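Local structure of UDP-N-acetylglucosamine 2-epimerase (Listeria monocytogenes, 3OT5) at residues Asp203-Lys206 / Thr207-Lys211; Glu219-Asp223 / Asn224-Leu228; Gly310-Gln313 / Glu314-Gly318. The protein probably catalyses the reversible epimerisation at C2 that interconverts UDP-N-acetylglucosamine and UDP-N-acetylmannosamine. All coordinates share one frame; numbering follows the deposited sequence.

Contact 1 (Asp203-Lys206 / Thr207-Lys211); sequences DALK and TTVQK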
loop_
_atom_site.group_PDB
_atom_site.type_symbol
_atom_site.label_atom_id
_atom_site.label_comp_id
_atom_site.label_asym_id
_atom_site.label_seq_id
_atom_site.Cartn_x
_atom_site.Cartn_y
_atom_site.Cartn_z
ATOM N N ASP A 203 -4.754 5.704 -5.069
ATOM C CA ASP A 203 -5.314 7.068 -5.035
ATOM C C ASP A 203 -4.264 8.009 -4.433
ATOM O O ASP A 203 -4.121 9.160 -4.851
ATOM C CB ASP A 203 -6.592 7.207 -4.172
ATOM C CG ASP A 203 -7.741 6.306 -4.612
ATOM O OD1 ASP A 203 -8.907 6.709 -4.383
ATOM O OD2 ASP A 203 -7.515 5.214 -5.179
ATOM N N ALA A 204 -3.549 7.520 -3.432
ATOM C CA ALA A 204 -2.520 8.318 -2.755
ATOM C C ALA A 204 -1.465 8.889 -3.715
ATOM O O ALA A 204 -0.971 9.981 -3.509
ATOM C CB ALA A 204 -1.842 7.495 -1.687
ATOM N N LEU A 205 -1.132 8.144 -4.754
ATOM C CA LEU A 205 -0.130 8.576 -5.733
ATOM C C LEU A 205 -0.495 9.917 -6.386
ATOM O O LEU A 205 0.390 10.691 -6.773
ATOM C CB LEU A 205 0.056 7.500 -6.812
ATOM C CG LEU A 205 0.527 6.109 -6.332
ATOM C CD1 LEU A 205 0.479 5.058 -7.469
ATOM C CD2 LEU A 205 1.921 6.171 -5.723
ATOM N N LYS A 206 -1.788 10.214 -6.498
ATOM C CA LYS A 206 -2.190 11.472 -7.113
ATOM C C LYS A 206 -1.686 12.641 -6.268
ATOM O O LYS A 206 -1.433 13.717 -6.785
ATOM C CB LYS A 206 -3.713 11.539 -7.300
ATOM C CG LYS A 206 -4.287 10.458 -8.233
ATOM C CD LYS A 206 -5.805 10.570 -8.403
ATOM C CE LYS A 206 -6.550 10.365 -7.078
ATOM N NZ LYS A 206 -8.026 10.388 -7.251
ATOM N N THR A 207 -1.492 12.413 -4.972
ATOM C CA THR A 207 -1.024 13.472 -4.085
ATOM C C THR A 207 0.456 13.378 -3.713
ATOM O O THR A 207 1.125 14.388 -3.587
ATOM C CB THR A 207 -1.834 13.484 -2.762
ATOM O OG1 THR A 207 -3.228 13.608 -3.046
ATOM C CG2 THR A 207 -1.386 14.641 -1.863
ATOM N N THR A 208 0.961 12.173 -3.512
ATOM C CA THR A 208 2.372 11.994 -3.107
ATOM C C THR A 208 3.361 12.273 -4.238
ATOM O O THR A 208 4.480 12.739 -3.992
ATOM C CB THR A 208 2.603 10.579 -2.584
ATOM O OG1 THR A 208 2.282 9.653 -3.612
ATOM C CG2 THR A 208 1.723 10.300 -1.366
ATOM N N VAL A 209 2.951 11.971 -5.469
ATOM C CA VAL A 209 3.775 12.223 -6.646
ATOM C C VAL A 209 3.662 13.697 -6.974
ATOM O O VAL A 209 2.573 14.193 -7.285
ATOM C CB VAL A 209 3.315 11.421 -7.869
ATOM C CG1 VAL A 209 4.148 11.808 -9.086
ATOM C CG2 VAL A 209 3.414 9.928 -7.587
ATOM N N GLN A 210 4.791 14.392 -6.904
ATOM C CA GLN A 210 4.834 15.819 -7.142
ATOM C C GLN A 210 4.924 16.182 -8.613
ATOM O O GLN A 210 5.509 15.456 -9.410
ATOM C CB GLN A 210 6.040 16.420 -6.432
ATOM C CG GLN A 210 6.075 16.210 -4.927
ATOM C CD GLN A 210 7.262 16.914 -4.284
ATOM O OE1 GLN A 210 8.158 17.399 -4.976
ATOM N NE2 GLN A 210 7.264 16.987 -2.961
ATOM N N LYS A 211 4.353 17.337 -8.944
ATOM C CA LYS A 211 4.359 17.889 -10.296
ATOM C C LYS A 211 5.775 17.811 -10.874
ATOM O O LYS A 211 6.003 17.197 -11.917
ATOM C CB LYS A 211 3.892 19.350 -10.232
ATOM C CG LYS A 211 3.774 20.101 -11.550
ATOM C CD LYS A 211 3.533 21.592 -11.258
ATOM C CE LYS A 211 3.296 22.440 -12.504
ATOM N NZ LYS A 211 1.968 22.188 -13.139
HETATM O O HOH W 1 -4.528 11.310 -3.141
#
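T208 turns its hydroxyl back over the preceding turn of helix, so that OG1 lies 3.4 Å from L205 CA while the leucine branch slants past it. The first torsion explains this: at 60° it sets OG1 between the backbone N and the carbonyl carbon of its own residue, turned back toward A204 O and L205 CA. From there OG1 is 3.3 Å from A204 O, at best a weak bond, because the same hydroxyl is also bonded to H296 ND1. A threonine suits the spot: the hydroxyl lies near both acceptors, though the geometry does not settle how its proton is shared, and the methyl CG2 packs next to A204 O.

A204 O is gripped mainly by the backbone. T208 N points almost straight at it, at 2.9 Å, and T207 N joins from above the carbonyl plane. One residue on, V209 N bonds to L205 O at 3.1 Å, although V209 itself has left helical geometry. Its side chain lies beside that bond: CG2, anti to its carbonyl carbon, sits 3.2 Å from L205 O and 4.2 Å from L205 CB, an apolar contact where the chain leaves the helix.

T207 OG1 and D203 O share a water, at 2.6 Å from OG1. D203 turns its carboxylate away, an acidic group suited to the two N-H donors of A380 and A381; the long arm of K206 brings NZ to G378 O.

Helix 200-208 directly follows strand 194-196, an edge of the first parallel sheet. A204 and T207 lean on helix 37-51 of that Rossmann-like half, whereas L205 and V209 face helix 292-301 of the other, placing the helix end between the two halves.

Contact 2 (Glu219-Asp223 / Asn224-Leu228); sequences ENLGD and NRLIL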
loop_
_atom_site.group_PDB
_atom_site.type_symbol
_atom_site.label_atom_id
_atom_site.label_comp_id
_atom_site.label_asym_id
_atom_site.label_seq_id
_atom_site.Cartn_x
_atom_site.Cartn_y
_atom_site.Cartn_z
ATOM N N GLU A 219 17.700 14.291 -11.640
ATOM C CA GLU A 219 18.059 15.454 -12.455
ATOM C C GLU A 219 19.267 15.163 -13.346
ATOM O O GLU A 219 19.378 15.708 -14.442
ATOM C CB GLU A 219 18.336 16.680 -11.566
ATOM C CG GLU A 219 17.117 17.143 -10.746
ATOM C CD GLU A 219 17.419 18.328 -9.827
ATOM O OE1 GLU A 219 16.487 18.799 -9.126
ATOM O OE2 GLU A 219 18.582 18.789 -9.806
ATOM N N ASN A 220 20.176 14.315 -12.876
ATOM C CA ASN A 220 21.350 13.957 -13.669
ATOM C C ASN A 220 21.088 12.722 -14.517
ATOM O O ASN A 220 21.951 12.287 -15.267
ATOM C CB ASN A 220 22.558 13.718 -12.765
ATOM C CG ASN A 220 22.997 14.975 -12.027
ATOM O OD1 ASN A 220 22.375 16.031 -12.147
ATOM N ND2 ASN A 220 24.082 14.866 -11.269
ATOM N N LEU A 221 19.874 12.185 -14.414
ATOM C CA LEU A 221 19.499 10.968 -15.129
ATOM C C LEU A 221 19.684 11.104 -16.650
ATOM O O LEU A 221 20.230 10.209 -17.301
ATOM C CB LEU A 221 18.051 10.586 -14.781
ATOM C CG LEU A 221 17.622 9.152 -15.101
ATOM C CD1 LEU A 221 18.463 8.182 -14.289
ATOM C CD2 LEU A 221 16.147 8.934 -14.810
ATOM N N GLY A 222 19.250 12.229 -17.209
ATOM C CA GLY A 222 19.370 12.463 -18.649
ATOM C C GLY A 222 18.486 11.514 -19.436
ATOM O O GLY A 222 17.307 11.364 -19.124
ATOM N N ASP A 223 19.056 10.864 -20.447
ATOM C CA ASP A 223 18.310 9.914 -21.278
ATOM C C ASP A 223 18.364 8.483 -20.723
ATOM O O ASP A 223 17.760 7.576 -21.293
ATOM C CB ASP A 223 18.845 9.920 -22.720
ATOM C CG ASP A 223 18.657 11.266 -23.423
ATOM O OD1 ASP A 223 19.378 11.508 -24.418
ATOM O OD2 ASP A 223 17.807 12.082 -22.989
ATOM N N ASN A 224 19.078 8.282 -19.616
ATOM C CA ASN A 224 19.192 6.948 -19.013
ATOM C C ASN A 224 17.922 6.406 -18.409
ATOM O O ASN A 224 17.094 7.149 -17.893
ATOM C CB ASN A 224 20.276 6.924 -17.937
ATOM C CG ASN A 224 21.655 6.993 -18.512
ATOM O OD1 ASN A 224 21.875 6.596 -19.651
ATOM N ND2 ASN A 224 22.606 7.458 -17.718
ATOM N N ARG A 225 17.813 5.082 -18.446
ATOM C CA ARG A 225 16.667 4.375 -17.903
ATOM C C ARG A 225 16.937 3.988 -16.459
ATOM O O ARG A 225 17.872 3.246 -16.153
ATOM C CB ARG A 225 16.359 3.169 -18.772
ATOM C CG ARG A 225 15.954 3.608 -20.166
ATOM C CD ARG A 225 15.738 2.460 -21.095
ATOM N NE ARG A 225 16.967 1.721 -21.373
ATOM C CZ ARG A 225 16.992 0.605 -22.084
ATOM N NH1 ARG A 225 15.859 0.116 -22.578
ATOM N NH2 ARG A 225 18.136 -0.026 -22.293
ATOM N N LEU A 226 16.099 4.516 -15.579
ATOM C CA LEU A 226 16.222 4.293 -14.161
ATOM C C LEU A 226 15.663 2.939 -13.722
ATOM O O LEU A 226 14.504 2.605 -13.989
ATOM C CB LEU A 226 15.514 5.431 -13.408
ATOM C CG LEU A 226 15.399 5.351 -11.876
ATOM C CD1 LEU A 226 16.757 5.168 -11.217
ATOM C CD2 LEU A 226 14.709 6.600 -11.338
ATOM N N ILE A 227 16.518 2.153 -13.076
ATOM C CA ILE A 227 16.118 0.882 -12.520
ATOM C C ILE A 227 16.147 1.080 -11.013
ATOM O O ILE A 227 17.151 1.519 -10.459
ATOM C CB ILE A 227 17.044 -0.250 -12.840
ATOM C CG1 ILE A 227 17.096 -0.504 -14.347
ATOM C CG2 ILE A 227 16.553 -1.518 -12.092
ATOM C CD1 ILE A 227 18.096 -1.550 -14.729
ATOM N N LEU A 228 15.047 0.762 -10.362
ATOM C CA LEU A 228 14.941 0.912 -8.923
ATOM C C LEU A 228 14.854 -0.480 -8.317
ATOM O O LEU A 228 14.192 -1.361 -8.871
ATOM C CB LEU A 228 13.689 1.731 -8.608
ATOM C CG LEU A 228 13.343 2.127 -7.178
ATOM C CD1 LEU A 228 14.458 2.923 -6.528
ATOM C CD2 LEU A 228 12.042 2.939 -7.210
#
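L221 and N224 close a type II' beta turn, a local contact on the chain that leaves helix 216-219 and enters strand 225-229. N224 N donates to L221 O over 3.2 Å with an N-H...O angle of 151°, approaching from above the carbonyl plane. G222 occupies the second position of the turn, where the positive phi of 67° favours glycine, and D223 follows at the exposed corner. N224 CB comes within 3.3 Å of L221 O, while its amide reaches onward, ND2 bonding to E259 OE2.

The strand that begins here is the first of the second parallel sheet, whose 3-2-1-4-5-6 order is that of a Rossmann-like domain, and it runs between strands 258-263 and 302-307. The end of the L221 side chain comes back toward it. With CG anti to the backbone N, at -163°, CG lies 3.5 Å from N224 O and CD2 3.8 Å from L226 CB. The two leucine side chains cross at about a right angle, and both are buried. L226 also packs on V261 of strand 258-263, and L221 touches K301 at the end of helix 292-301, so apolar branches suit this buried side.

R225 points away from the turn. Its guanidinium forms a salt bridge with D257, donates to L359 O and makes a cation-pi contact with Y303.

Contact 3 (Gly310-Gln313 / Glu314-Gly318); sequences GGVQ and EEAPG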
loop_
_atom_site.group_PDB
_atom_site.type_symbol
_atom_site.label_atom_id
_atom_site.label_comp_id
_atom_site.label_asym_id
_atom_site.label_seq_id
_atom_site.Cartn_x
_atom_site.Cartn_y
_atom_site.Cartn_z
ATOM N N GLY A 310 5.080 -5.769 -1.173
ATOM C CA GLY A 310 3.683 -5.897 -1.586
ATOM C C GLY A 310 3.134 -4.575 -2.091
ATOM O O GLY A 310 2.534 -4.507 -3.173
ATOM N N GLY A 311 3.363 -3.512 -1.327
ATOM C CA GLY A 311 2.875 -2.194 -1.719
ATOM C C GLY A 311 3.347 -1.767 -3.105
ATOM O O GLY A 311 2.568 -1.247 -3.904
ATOM N N VAL A 312 4.621 -1.993 -3.398
ATOM C CA VAL A 312 5.197 -1.592 -4.674
ATOM C C VAL A 312 4.569 -2.335 -5.857
ATOM O O VAL A 312 4.477 -1.784 -6.945
ATOM C CB VAL A 312 6.732 -1.747 -4.676
ATOM C CG1 VAL A 312 7.311 -1.488 -6.064
ATOM C CG2 VAL A 312 7.373 -0.809 -3.646
ATOM N N GLN A 313 4.147 -3.576 -5.638
ATOM C CA GLN A 313 3.502 -4.367 -6.676
ATOM C C GLN A 313 2.149 -3.789 -7.045
ATOM O O GLN A 313 1.673 -3.972 -8.157
ATOM C CB GLN A 313 3.348 -5.824 -6.215
ATOM C CG GLN A 313 4.705 -6.538 -6.046
ATOM C CD GLN A 313 4.593 -7.870 -5.342
ATOM O OE1 GLN A 313 3.818 -8.732 -5.737
ATOM N NE2 GLN A 313 5.398 -8.054 -4.303
ATOM N N GLU A 314 1.531 -3.064 -6.120
ATOM C CA GLU A 314 0.232 -2.482 -6.405
ATOM C C GLU A 314 0.316 -1.034 -6.838
ATOM O O GLU A 314 -0.534 -0.572 -7.591
ATOM C CB GLU A 314 -0.661 -2.601 -5.185
ATOM C CG GLU A 314 -0.825 -4.041 -4.748
ATOM C CD GLU A 314 -1.772 -4.211 -3.579
ATOM O OE1 GLU A 314 -1.717 -5.291 -2.952
ATOM O OE2 GLU A 314 -2.560 -3.276 -3.292
ATOM N N GLU A 315 1.350 -0.339 -6.365
ATOM C CA GLU A 315 1.568 1.080 -6.645
ATOM C C GLU A 315 2.333 1.356 -7.922
ATOM O O GLU A 315 1.953 2.238 -8.682
ATOM C CB GLU A 315 2.289 1.734 -5.461
ATOM C CG GLU A 315 1.444 1.733 -4.205
ATOM C CD GLU A 315 2.215 2.110 -2.939
ATOM O OE1 GLU A 315 1.661 1.912 -1.858
ATOM O OE2 GLU A 315 3.368 2.565 -3.019
ATOM N N ALA A 316 3.392 0.597 -8.168
ATOM C CA ALA A 316 4.218 0.788 -9.357
ATOM C C ALA A 316 3.417 0.734 -10.658
ATOM O O ALA A 316 3.612 1.583 -11.534
ATOM C CB ALA A 316 5.351 -0.220 -9.388
ATOM N N PRO A 317 2.523 -0.262 -10.800
ATOM C CA PRO A 317 1.713 -0.327 -12.006
ATOM C C PRO A 317 0.757 0.863 -12.093
ATOM O O PRO A 317 0.251 1.171 -13.173
ATOM C CB PRO A 317 0.971 -1.646 -11.851
ATOM C CG PRO A 317 1.843 -2.448 -10.987
ATOM C CD PRO A 317 2.385 -1.488 -10.001
ATOM N N GLY A 318 0.503 1.511 -10.958
ATOM C CA GLY A 318 -0.328 2.715 -10.914
ATOM C C GLY A 318 0.416 3.829 -11.648
ATOM O O GLY A 318 -0.194 4.767 -12.151
#
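V312 and A316 meet four residues apart, CG1 of the valine lying 4.1 Å from CB of the alanine. The small methyl suits a buried face that packs on V305 of strand 302-307 and V323 of strand 323-325, the strands that helix 310-315 joins in a beta-alpha-beta crossover.

Backbone bonds run alongside. G311 O accepts two donors: E315 N nearly in line with the carbonyl at 2.9 Å, and E314 N from well above its plane at 3.0 Å. A316 N reaches V312 O at 2.9 Å. At the next step P317 has no N-H to offer, and its ring carbon CD lies 3.2 Å from Q313 O instead.

The polar side chains extend from this frame. E315, its CG anti to the carbonyl carbon, lays its stem past G311 O, CG coming to 3.2 Å, and bonds to H296 with OE2. E314 makes a salt bridge to R332 with OE1 and a hydrogen bond to N199 with OE2; Q313 NE2 returns to S309 O.

Held at both oxygens, E314 probably has little freedom to turn, and E315 is anchored through OE2; by way of N199, just before helix 200-208, E314 links this helix to the other half.

How the contacts relate
Contacts 1 and 3 lie nearer the middle of the molecule, whereas contact 2 sits about 25 Å from the centre of the chain (centre to centre), at the outer end of a strand. Contacts 1 and 3 touch: L205 CD1 packs 3.4 Å from E315 O, and H296 serves both, ND1 toward T208 and NE2 toward E315. Contact 2 touches neither, though helix 292-301 borders all three. The chemistry follows position. Contacts 1 and 3 rest on helix backbone bonds, and in both some polar side chains bridge the two Rossmann-like halves (T208 to H296, E314 to N199); contact 2 pairs an exposed turn with a buried leucine pair within the second half.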